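Local structure of tryptophan decarboxylase 1 (6KHO) at residues S109-M122 with R383-Y396. The protein catalyses the pyridoxal phosphate-dependent decarboxylation of L-tryptophan to tryptamine and of 5-hydroxy-L-tryptophan to serotonin, working as a homodimer. Residues are numbered along the deposited sequence; the frame is centred on the assembly and turned at random.
Sequences SAAAIAGDLIASAM and RFRGLKLWMVMRTY
D116 meets two cations at once, a worked example of a buried acid shared between neighbouring bases. K388 reaches it with an extended chain, running obliquely past the carboxylate, and its NZ lands 2.8 Å from D116 OD2, above the carboxylate plane. R383, which opens 383-396, bends its chain at chi3 (54°), and the guanidinium and carboxylate planes stand 84° apart. R383 NH2 makes a salt bridge with D116 OD1 whose hydrogen bond is weak, at 3.4 Å. R383 NH1 gives a hydrogen bond to S120 OG (3.0 Å) and another to L336 O of the second subunit, carrying the cluster to the dimer interface. One water joins D116 OD1 to F384 O and K388 N.

The helices, 110-122 and 386-396, run roughly antiparallel. At G115, which has no side chain, the backbones come together, its CA 4.1 Å from K388 CA, with M391 SD lying against that glycine. A111 is a knob among M391, V392, T395 and Y396. A111 N donates to Y396 OH at 3.1 Å, fairly straight (159°). L387, from 386-396, is a second knob, among G115, I118, A119 and M122. K388 NZ also donates to C335 O and D337 O. The two positive charges beside D116 probably favour its ionised form.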
ATOM      1  N   SER A 109      -5.904 -16.561   8.211  1.00 29.69           N
ATOM      2  CA  SER A 109      -7.132 -17.288   8.501  1.00 29.66           C
ATOM      3  C   SER A 109      -7.975 -17.378   7.238  1.00 27.20           C
ATOM      4  O   SER A 109      -7.869 -16.536   6.338  1.00 25.93           O
ATOM      5  CB  SER A 109      -7.937 -16.621   9.626  1.00 29.06           C
ATOM      6  OG  SER A 109      -8.423 -15.336   9.233  1.00 27.38           O
ATOM      7  N   ALA A 110      -8.821 -18.409   7.189  1.00 25.12           N
ATOM      8  CA  ALA A 110      -9.699 -18.585   6.032  1.00 25.73           C
ATOM      9  C   ALA A 110     -10.621 -17.385   5.845  1.00 25.36           C
ATOM     10  O   ALA A 110     -10.868 -16.958   4.711  1.00 25.94           O
ATOM     11  CB  ALA A 110     -10.510 -19.872   6.180  1.00 25.28           C
ATOM     12  N   ALA A 111     -11.116 -16.809   6.948  1.00 26.75           N
ATOM     13  CA  ALA A 111     -11.996 -15.647   6.840  1.00 28.45           C
ATOM     14  C   ALA A 111     -11.278 -14.458   6.209  1.00 26.61           C
ATOM     15  O   ALA A 111     -11.866 -13.732   5.396  1.00 26.32           O
ATOM     16  CB  ALA A 111     -12.545 -15.260   8.214  1.00 26.41           C
ATOM     17  N   ALA A 112     -10.012 -14.242   6.568  1.00 23.91           N
ATOM     18  CA  ALA A 112      -9.286 -13.090   6.042  1.00 26.08           C
ATOM     19  C   ALA A 112      -8.965 -13.262   4.567  1.00 25.41           C
ATOM     20  O   ALA A 112      -9.087 -12.311   3.787  1.00 25.38           O
ATOM     21  CB  ALA A 112      -7.997 -12.857   6.835  1.00 25.51           C
ATOM     22  N   ILE A 113      -8.543 -14.466   4.171  1.00 25.21           N
ATOM     23  CA  ILE A 113      -8.288 -14.741   2.758  1.00 27.30           C
ATOM     24  C   ILE A 113      -9.573 -14.599   1.948  1.00 25.60           C
ATOM     25  O   ILE A 113      -9.572 -14.013   0.859  1.00 24.86           O
ATOM     26  CB  ILE A 113      -7.668 -16.139   2.585  1.00 27.55           C
ATOM     27  CG1 ILE A 113      -6.308 -16.204   3.289  1.00 26.72           C
ATOM     28  CG2 ILE A 113      -7.507 -16.452   1.114  1.00 26.50           C
ATOM     29  CD1 ILE A 113      -5.846 -17.643   3.578  1.00 27.13           C
ATOM     30  N   ALA A 114     -10.686 -15.122   2.474  1.00 23.83           N
ATOM     31  CA  ALA A 114     -11.983 -14.967   1.819  1.00 24.89           C
ATOM     32  C   ALA A 114     -12.337 -13.499   1.644  1.00 26.06           C
ATOM     33  O   ALA A 114     -12.744 -13.066   0.556  1.00 26.20           O
ATOM     34  CB  ALA A 114     -13.070 -15.683   2.632  1.00 26.15           C
ATOM     35  N   GLY A 115     -12.160 -12.707   2.709  1.00 26.48           N
ATOM     36  CA  GLY A 115     -12.484 -11.295   2.629  1.00 27.61           C
ATOM     37  C   GLY A 115     -11.623 -10.557   1.625  1.00 27.74           C
ATOM     38  O   GLY A 115     -12.118  -9.723   0.858  1.00 27.74           O
ATOM     39  N   ASP A 116     -10.324 -10.862   1.597  1.00 25.67           N
ATOM     40  CA  ASP A 116      -9.472 -10.175   0.637  1.00 28.17           C
ATOM     41  C   ASP A 116      -9.761 -10.607  -0.790  1.00 25.09           C
ATOM     42  O   ASP A 116      -9.665  -9.785  -1.708  1.00 26.55           O
ATOM     43  CB  ASP A 116      -7.997 -10.373   0.955  1.00 28.47           C
ATOM     44  CG  ASP A 116      -7.339  -9.070   1.385  1.00 39.68           C
ATOM     45  OD1 ASP A 116      -8.082  -8.065   1.580  1.00 38.52           O
ATOM     46  OD2 ASP A 116      -6.100  -9.032   1.520  1.00 41.42           O
ATOM     47  N   LEU A 117     -10.115 -11.874  -0.998  1.00 24.55           N
ATOM     48  CA  LEU A 117     -10.538 -12.318  -2.325  1.00 23.41           C
ATOM     49  C   LEU A 117     -11.772 -11.554  -2.795  1.00 25.25           C
ATOM     50  O   LEU A 117     -11.834 -11.089  -3.941  1.00 23.90           O
ATOM     51  CB  LEU A 117     -10.803 -13.826  -2.296  1.00 23.08           C
ATOM     52  CG  LEU A 117     -11.577 -14.504  -3.426  1.00 25.69           C
ATOM     53  CD1 LEU A 117     -10.872 -14.355  -4.764  1.00 23.24           C
ATOM     54  CD2 LEU A 117     -11.792 -15.983  -3.075  1.00 23.84           C
ATOM     55  N   ILE A 118     -12.763 -11.406  -1.918  1.00 22.49           N
ATOM     56  CA  ILE A 118     -13.967 -10.670  -2.296  1.00 24.61           C
ATOM     57  C   ILE A 118     -13.627  -9.213  -2.610  1.00 23.50           C
ATOM     58  O   ILE A 118     -14.105  -8.649  -3.604  1.00 24.46           O
ATOM     59  CB  ILE A 118     -15.034 -10.817  -1.196  1.00 24.84           C
ATOM     60  CG1 ILE A 118     -15.524 -12.277  -1.189  1.00 28.49           C
ATOM     61  CG2 ILE A 118     -16.203  -9.874  -1.453  1.00 24.86           C
ATOM     62  CD1 ILE A 118     -16.362 -12.694   0.033  1.00 28.04           C
ATOM     63  N   ALA A 119     -12.749  -8.599  -1.810  1.00 23.76           N
ATOM     64  CA  ALA A 119     -12.383  -7.212  -2.068  1.00 24.66           C
ATOM     65  C   ALA A 119     -11.667  -7.074  -3.404  1.00 26.71           C
ATOM     66  O   ALA A 119     -11.921  -6.123  -4.156  1.00 26.09           O
ATOM     67  CB  ALA A 119     -11.523  -6.672  -0.923  1.00 24.65           C
ATOM     68  N   SER A 120     -10.799  -8.039  -3.737  1.00 24.37           N
ATOM     69  CA  SER A 120     -10.071  -8.000  -5.006  1.00 26.86           C
ATOM     70  C   SER A 120     -11.007  -8.131  -6.195  1.00 28.66           C
ATOM     71  O   SER A 120     -10.724  -7.591  -7.267  1.00 27.31           O
ATOM     72  CB  SER A 120      -9.045  -9.137  -5.083  1.00 28.12           C
ATOM     73  OG  SER A 120      -7.991  -8.947  -4.181  1.00 33.25           O
ATOM     74  N   ALA A 121     -12.111  -8.861  -6.035  1.00 24.47           N
ATOM     75  CA  ALA A 121     -13.006  -9.059  -7.167  1.00 25.57           C
ATOM     76  C   ALA A 121     -13.925  -7.862  -7.375  1.00 26.76           C
ATOM     77  O   ALA A 121     -14.166  -7.446  -8.517  1.00 27.41           O
ATOM     78  CB  ALA A 121     -13.819 -10.338  -6.964  1.00 27.37           C
ATOM     79  N   MET A 122     -14.470  -7.314  -6.289  1.00 22.72           N
ATOM     80  CA  MET A 122     -15.281  -6.110  -6.415  1.00 25.58           C
ATOM     81  C   MET A 122     -14.423  -4.927  -6.848  1.00 26.48           C
ATOM     82  O   MET A 122     -14.856  -4.098  -7.665  1.00 25.43           O
ATOM     83  CB  MET A 122     -15.993  -5.841  -5.090  1.00 26.29           C
ATOM     84  CG  MET A 122     -16.971  -6.989  -4.762  1.00 30.20           C
ATOM     85  SD  MET A 122     -18.064  -6.622  -3.382  1.00 39.34           S
ATOM     86  CE  MET A 122     -16.880  -6.091  -2.153  1.00 28.53           C
ATOM     87  N   ARG A 383      -7.616   0.098  -1.547  1.00 27.65           N
ATOM     88  CA  ARG A 383      -8.392  -1.133  -1.502  1.00 32.08           C
ATOM     89  C   ARG A 383      -9.387  -1.110  -0.344  1.00 28.08           C
ATOM     90  O   ARG A 383      -9.237  -0.377   0.632  1.00 29.55           O
ATOM     91  CB  ARG A 383      -7.482  -2.355  -1.301  1.00 30.69           C
ATOM     92  CG  ARG A 383      -6.713  -2.805  -2.518  1.00 35.46           C
ATOM     93  CD  ARG A 383      -5.826  -4.018  -2.172  1.00 36.20           C
ATOM     94  NE  ARG A 383      -6.594  -5.110  -1.574  1.00 32.53           N
ATOM     95  CZ  ARG A 383      -7.212  -6.058  -2.261  1.00 37.61           C
ATOM     96  NH1 ARG A 383      -7.165  -6.074  -3.598  1.00 38.43           N
ATOM     97  NH2 ARG A 383      -7.874  -7.003  -1.607  1.00 36.68           N
ATOM     98  N   PHE A 384     -10.395  -1.975  -0.459  1.00 29.94           N
ATOM     99  CA  PHE A 384     -11.376  -2.246   0.593  1.00 27.85           C
ATOM    100  C   PHE A 384     -10.762  -3.207   1.622  1.00 26.46           C
ATOM    101  O   PHE A 384     -11.113  -4.385   1.713  1.00 27.18           O
ATOM    102  CB  PHE A 384     -12.631  -2.817  -0.064  1.00 27.05           C
ATOM    103  CG  PHE A 384     -13.822  -2.977   0.853  1.00 25.74           C
ATOM    104  CD1 PHE A 384     -13.773  -2.604   2.192  1.00 25.84           C
ATOM    105  CD2 PHE A 384     -14.994  -3.524   0.355  1.00 27.99           C
ATOM    106  CE1 PHE A 384     -14.878  -2.768   3.010  1.00 28.03           C
ATOM    107  CE2 PHE A 384     -16.104  -3.693   1.164  1.00 30.01           C
ATOM    108  CZ  PHE A 384     -16.045  -3.321   2.492  1.00 26.53           C
ATOM    109  N   ARG A 385      -9.807  -2.683   2.406  1.00 26.17           N
ATOM    110  CA  ARG A 385      -9.133  -3.497   3.421  1.00 27.87           C
ATOM    111  C   ARG A 385      -9.992  -3.752   4.641  1.00 27.73           C
ATOM    112  O   ARG A 385      -9.714  -4.694   5.389  1.00 26.52           O
ATOM    113  CB  ARG A 385      -7.840  -2.840   3.912  1.00 32.35           C
ATOM    114  CG  ARG A 385      -6.822  -2.575   2.842  1.00 34.36           C
ATOM    115  CD  ARG A 385      -5.398  -2.391   3.413  1.00 36.88           C
ATOM    116  NE  ARG A 385      -4.513  -2.815   2.346  1.00 39.85           N
ATOM    117  CZ  ARG A 385      -3.996  -1.994   1.444  1.00 44.70           C
ATOM    118  NH1 ARG A 385      -4.206  -0.683   1.556  1.00 43.04           N
ATOM    119  NH2 ARG A 385      -3.250  -2.492   0.450  1.00 37.73           N
ATOM    120  N   GLY A 386     -11.002  -2.920   4.878  1.00 26.09           N
ATOM    121  CA  GLY A 386     -11.857  -3.132   6.032  1.00 25.10           C
ATOM    122  C   GLY A 386     -12.577  -4.463   5.997  1.00 26.80           C
ATOM    123  O   GLY A 386     -12.886  -5.025   7.048  1.00 26.09           O
ATOM    124  N   LEU A 387     -12.824  -5.001   4.798  1.00 24.07           N
ATOM    125  CA  LEU A 387     -13.654  -6.192   4.679  1.00 26.58           C
ATOM    126  C   LEU A 387     -13.008  -7.389   5.372  1.00 28.04           C
ATOM    127  O   LEU A 387     -13.660  -8.084   6.164  1.00 24.54           O
ATOM    128  CB  LEU A 387     -13.934  -6.490   3.202  1.00 23.67           C
ATOM    129  CG  LEU A 387     -14.918  -7.634   2.938  1.00 26.49           C
ATOM    130  CD1 LEU A 387     -16.273  -7.335   3.571  1.00 27.14           C
ATOM    131  CD2 LEU A 387     -15.081  -7.870   1.442  1.00 25.26           C
ATOM    132  N   LYS A 388     -11.726  -7.651   5.094  1.00 22.88           N
ATOM    133  CA  LYS A 388     -11.109  -8.840   5.679  1.00 25.76           C
ATOM    134  C   LYS A 388     -10.982  -8.707   7.191  1.00 26.25           C
ATOM    135  O   LYS A 388     -11.157  -9.692   7.918  1.00 26.05           O
ATOM    136  CB  LYS A 388      -9.744  -9.118   5.045  1.00 26.04           C
ATOM    137  CG  LYS A 388      -8.682  -8.053   5.294  1.00 25.56           C
ATOM    138  CD  LYS A 388      -7.392  -8.419   4.569  1.00 29.38           C
ATOM    139  CE  LYS A 388      -6.479  -7.207   4.418  1.00 29.28           C
ATOM    140  NZ  LYS A 388      -5.219  -7.572   3.691  1.00 30.57           N
ATOM    141  N   LEU A 389     -10.697  -7.496   7.686  1.00 24.36           N
ATOM    142  CA  LEU A 389     -10.587  -7.311   9.132  1.00 25.38           C
ATOM    143  C   LEU A 389     -11.936  -7.524   9.822  1.00 25.47           C
ATOM    144  O   LEU A 389     -12.010  -8.183  10.868  1.00 23.03           O
ATOM    145  CB  LEU A 389     -10.035  -5.919   9.442  1.00 23.86           C
ATOM    146  CG  LEU A 389      -9.729  -5.675  10.916  1.00 28.69           C
ATOM    147  CD1 LEU A 389      -8.895  -6.817  11.505  1.00 27.62           C
ATOM    148  CD2 LEU A 389      -9.041  -4.304  11.114  1.00 27.24           C
ATOM    149  N   TRP A 390     -13.013  -6.983   9.245  1.00 25.47           N
ATOM    150  CA  TRP A 390     -14.350  -7.233   9.790  1.00 25.41           C
ATOM    151  C   TRP A 390     -14.708  -8.717   9.717  1.00 25.57           C
ATOM    152  O   TRP A 390     -15.260  -9.281  10.669  1.00 25.89           O
ATOM    153  CB  TRP A 390     -15.382  -6.388   9.041  1.00 25.03           C
ATOM    154  CG  TRP A 390     -16.804  -6.793   9.308  1.00 26.32           C
ATOM    155  CD1 TRP A 390     -17.539  -6.528  10.429  1.00 25.92           C
ATOM    156  CD2 TRP A 390     -17.657  -7.557   8.437  1.00 26.15           C
ATOM    157  NE1 TRP A 390     -18.795  -7.087  10.313  1.00 30.55           N
ATOM    158  CE2 TRP A 390     -18.892  -7.725   9.102  1.00 25.63           C
ATOM    159  CE3 TRP A 390     -17.487  -8.130   7.169  1.00 24.45           C
ATOM    160  CZ2 TRP A 390     -19.965  -8.417   8.531  1.00 26.25           C
ATOM    161  CZ3 TRP A 390     -18.564  -8.813   6.592  1.00 27.63           C
ATOM    162  CH2 TRP A 390     -19.787  -8.952   7.282  1.00 28.16           C
ATOM    163  N   MET A 391     -14.377  -9.377   8.608  1.00 24.97           N
ATOM    164  CA  MET A 391     -14.735 -10.790   8.471  1.00 26.86           C
ATOM    165  C   MET A 391     -14.040 -11.655   9.518  1.00 29.69           C
ATOM    166  O   MET A 391     -14.613 -12.639  10.001  1.00 26.34           O
ATOM    167  CB  MET A 391     -14.389 -11.274   7.075  1.00 25.39           C
ATOM    168  CG  MET A 391     -15.423 -10.879   6.044  1.00 22.82           C
ATOM    169  SD  MET A 391     -15.326 -11.979   4.622  1.00 31.40           S
ATOM    170  CE  MET A 391     -16.748 -11.401   3.698  1.00 31.89           C
ATOM    171  N   VAL A 392     -12.798 -11.318   9.863  1.00 26.91           N
ATOM    172  CA  VAL A 392     -12.083 -12.067  10.894  1.00 28.30           C
ATOM    173  C   VAL A 392     -12.791 -11.919  12.240  1.00 29.69           C
ATOM    174  O   VAL A 392     -13.066 -12.912  12.928  1.00 28.91           O
ATOM    175  CB  VAL A 392     -10.614 -11.601  10.969  1.00 28.76           C
ATOM    176  CG1 VAL A 392      -9.972 -12.045  12.281  1.00 30.36           C
ATOM    177  CG2 VAL A 392      -9.836 -12.135   9.773  1.00 25.37           C
ATOM    178  N   MET A 393     -13.092 -10.679  12.634  1.00 24.99           N
ATOM    179  CA  MET A 393     -13.762 -10.452  13.913  1.00 28.63           C
ATOM    180  C   MET A 393     -15.188 -10.995  13.905  1.00 27.09           C
ATOM    181  O   MET A 393     -15.632 -11.593  14.894  1.00 26.40           O
ATOM    182  CB  MET A 393     -13.773  -8.958  14.254  1.00 25.87           C
ATOM    183  CG  MET A 393     -12.438  -8.414  14.769  1.00 29.05           C
ATOM    184  SD  MET A 393     -12.442  -6.629  15.102  1.00 28.66           S
ATOM    185  CE  MET A 393     -12.738  -5.950  13.461  1.00 24.76           C
ATOM    186  N   ARG A 394     -15.922 -10.795  12.803  1.00 27.46           N
ATOM    187  CA  ARG A 394     -17.320 -11.224  12.745  1.00 29.77           C
ATOM    188  C   ARG A 394     -17.444 -12.745  12.762  1.00 28.02           C
ATOM    189  O   ARG A 394     -18.371 -13.289  13.372  1.00 31.13           O
ATOM    190  CB  ARG A 394     -18.008 -10.656  11.495  1.00 27.46           C
ATOM    191  CG  ARG A 394     -19.499 -11.058  11.325  1.00 27.48           C
ATOM    192  CD  ARG A 394     -20.284 -10.576  12.544  1.00 34.00           C
ATOM    193  NE  ARG A 394     -21.740 -10.694  12.444  1.00 33.04           N
ATOM    194  CZ  ARG A 394     -22.468 -11.473  13.232  1.00 34.42           C
ATOM    195  NH1 ARG A 394     -21.865 -12.226  14.137  1.00 38.48           N
ATOM    196  NH2 ARG A 394     -23.790 -11.515  13.106  1.00 33.83           N
ATOM    197  N   THR A 395     -16.532 -13.456  12.100  1.00 26.46           N
ATOM    198  CA  THR A 395     -16.679 -14.906  12.004  1.00 29.20           C
ATOM    199  C   THR A 395     -16.155 -15.605  13.259  1.00 30.67           C
ATOM    200  O   THR A 395     -16.807 -16.516  13.782  1.00 30.36           O
ATOM    201  CB  THR A 395     -15.966 -15.431  10.748  1.00 29.94           C
ATOM    202  OG1 THR A 395     -16.410 -14.698   9.596  1.00 26.46           O
ATOM    203  CG2 THR A 395     -16.261 -16.927  10.525  1.00 28.20           C
ATOM    204  N   TYR A 396     -14.991 -15.192  13.761  1.00 27.76           N
ATOM    205  CA  TYR A 396     -14.343 -15.900  14.866  1.00 27.89           C
ATOM    206  C   TYR A 396     -14.736 -15.367  16.243  1.00 30.56           C
ATOM    207  O   TYR A 396     -14.859 -16.156  17.187  1.00 30.23           O
ATOM    208  CB  TYR A 396     -12.824 -15.848  14.704  1.00 27.17           C
ATOM    209  CG  TYR A 396     -12.371 -16.429  13.384  1.00 26.63           C
ATOM    210  CD1 TYR A 396     -12.908 -17.626  12.910  1.00 31.49           C
ATOM    211  CD2 TYR A 396     -11.432 -15.775  12.597  1.00 29.00           C
ATOM    212  CE1 TYR A 396     -12.511 -18.161  11.694  1.00 29.21           C
ATOM    213  CE2 TYR A 396     -11.018 -16.307  11.375  1.00 28.94           C
ATOM    214  CZ  TYR A 396     -11.563 -17.502  10.942  1.00 29.56           C
ATOM    215  OH  TYR A 396     -11.155 -18.025   9.745  1.00 29.20           O
TER
HETATM  216  O   HOH W   1     -10.360  -6.862   2.409  1.00 26.83           O
HETATM  217  O   HOH W   2     -10.994  -3.008  -3.146  1.00 29.97           O